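Local atomic coordinates of integron cassette protein (Vibrio cholerae, PDB entry 3G1J), a protein that is of unknown function, encoded by a mobile integron gene cassette and built as a small, mainly antiparallel beta domain assigned to the SH3 clan. Residues A[77-80]-A[81-85]. Numbering follows the deposited sequence.
Sequences MEIA and HHLDS
One face of the His81 imidazole is covered by CG of Met77, a selenomethionine here, which sits almost over the ring centre in a CH-pi contact, 3.3 Å from CG to the centroid. The selenium lies obliquely to this ring, SE 3.5 Å from CE1 of His81, and the carbonyl carbon of Ala80 is at its edge, near the plane. CG stands anti to the backbone N of Met77 (chi1 180°) and the chain runs straight on to SE, suiting a long, flexible residue one turn before the ring. At the edge of the His82 imidazole lies the carbonyl of Glu78: ND1 of His82 donates to O of Glu78 at 2.8 Å, in the ring plane. Histidine fits because its ring N-H can take up a carbonyl at the end of the short helix 77-80, which leads through a loop to edge strand 87-89. His81 N is hydrogen-bonded to O of Met77 (2.7 Å), four residues back, whereas His82 N reaches O of Ile79 from above the carbonyl plane. OE1 of Glu78 lies beside the His82 ring, 3.4 Å from ND1, without bonding to it, while OE2 is hydrogen-bonded to Tyr86 OH. CD2 of Leu83 comes to 3.3 Å from O of Ile79; its apolar contact with Ile79 CG2 (4.2 Å) is looser, and apolar branches suit both buried residues. A water bridges O of Ala80 and N of Leu83.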
loop_
_atom_site.group_PDB
_atom_site.type_symbol
_atom_site.label_atom_id
_atom_site.label_comp_id
_atom_site.label_asym_id
_atom_site.label_seq_id
_atom_site.Cartn_x
_atom_site.Cartn_y
_atom_site.Cartn_z
HETATM N N MSE A 77 -9.686 -2.402 6.453
HETATM C CA MSE A 77 -9.795 -3.737 5.855
HETATM C C MSE A 77 -10.341 -3.595 4.439
HETATM O O MSE A 77 -9.915 -4.300 3.534
HETATM C CB MSE A 77 -10.691 -4.687 6.682
HETATM C CG MSE A 77 -10.854 -6.133 6.091
HETATM SE SE MSE A 77 -11.930 -7.349 7.208
HETATM C CE MSE A 77 -11.898 -6.149 8.611
ATOM N N GLU A 78 -11.288 -2.675 4.258
ATOM C CA GLU A 78 -11.858 -2.407 2.933
ATOM C C GLU A 78 -10.775 -2.263 1.866
ATOM O O GLU A 78 -10.895 -2.811 0.770
ATOM C CB GLU A 78 -12.752 -1.157 2.961
ATOM C CG GLU A 78 -12.859 -0.404 1.616
ATOM C CD GLU A 78 -13.570 -1.189 0.521
ATOM O OE1 GLU A 78 -14.258 -2.180 0.836
ATOM O OE2 GLU A 78 -13.446 -0.805 -0.665
ATOM N N ILE A 79 -9.704 -1.545 2.188
ATOM C CA ILE A 79 -8.653 -1.310 1.207
ATOM C C ILE A 79 -7.739 -2.519 1.085
ATOM O O ILE A 79 -7.479 -3.007 -0.015
ATOM C CB ILE A 79 -7.829 -0.047 1.547
ATOM C CG1 ILE A 79 -8.711 1.197 1.416
ATOM C CG2 ILE A 79 -6.627 0.076 0.626
ATOM C CD1 ILE A 79 -8.249 2.351 2.276
ATOM N N ALA A 80 -7.263 -2.999 2.230
ATOM C CA ALA A 80 -6.337 -4.127 2.286
ATOM C C ALA A 80 -6.921 -5.397 1.653
ATOM O O ALA A 80 -6.190 -6.185 1.045
ATOM C CB ALA A 80 -5.935 -4.384 3.743
ATOM N N HIS A 81 -8.234 -5.578 1.793
ATOM C CA HIS A 81 -8.941 -6.768 1.318
ATOM C C HIS A 81 -9.465 -6.648 -0.115
ATOM O O HIS A 81 -9.982 -7.624 -0.674
ATOM C CB HIS A 81 -10.137 -7.065 2.228
ATOM C CG HIS A 81 -9.803 -7.933 3.398
ATOM N ND1 HIS A 81 -10.746 -8.701 4.048
ATOM C CD2 HIS A 81 -8.625 -8.172 4.018
ATOM C CE1 HIS A 81 -10.163 -9.366 5.031
ATOM N NE2 HIS A 81 -8.876 -9.063 5.033
ATOM N N HIS A 82 -9.364 -5.456 -0.692
ATOM C CA HIS A 82 -9.847 -5.221 -2.053
ATOM C C HIS A 82 -8.867 -4.355 -2.827
ATOM O O HIS A 82 -9.247 -3.345 -3.416
ATOM C CB HIS A 82 -11.216 -4.535 -2.023
ATOM C CG HIS A 82 -12.249 -5.294 -1.256
ATOM N ND1 HIS A 82 -12.544 -5.022 0.064
ATOM C CD2 HIS A 82 -13.044 -6.327 -1.617
ATOM C CE1 HIS A 82 -13.483 -5.855 0.480
ATOM N NE2 HIS A 82 -13.799 -6.660 -0.517
ATOM N N LEU A 83 -7.597 -4.745 -2.834
ATOM C CA LEU A 83 -6.564 -3.891 -3.405
ATOM C C LEU A 83 -6.788 -3.555 -4.885
ATOM O O LEU A 83 -6.388 -2.484 -5.361
ATOM C CB LEU A 83 -5.193 -4.530 -3.204
ATOM C CG LEU A 83 -4.770 -4.458 -1.738
ATOM C CD1 LEU A 83 -3.546 -5.329 -1.487
ATOM C CD2 LEU A 83 -4.494 -3.014 -1.361
ATOM N N ASP A 84 -7.444 -4.457 -5.610
ATOM C CA ASP A 84 -7.718 -4.191 -7.016
ATOM C C ASP A 84 -8.801 -3.128 -7.249
ATOM O O ASP A 84 -8.993 -2.686 -8.373
ATOM C CB ASP A 84 -8.024 -5.481 -7.797
ATOM C CG ASP A 84 -9.031 -6.376 -7.104
ATOM O OD1 ASP A 84 -9.453 -6.082 -5.962
ATOM O OD2 ASP A 84 -9.396 -7.396 -7.718
ATOM N N SER A 85 -9.480 -2.706 -6.189
ATOM C CA SER A 85 -10.397 -1.573 -6.280
ATOM C C SER A 85 -9.612 -0.266 -6.223
ATOM O O SER A 85 -10.130 0.783 -6.591
ATOM C CB SER A 85 -11.409 -1.587 -5.126
ATOM O OG SER A 85 -12.356 -2.648 -5.215
HETATM O O HOH W 1 -6.852 -7.417 -1.844
#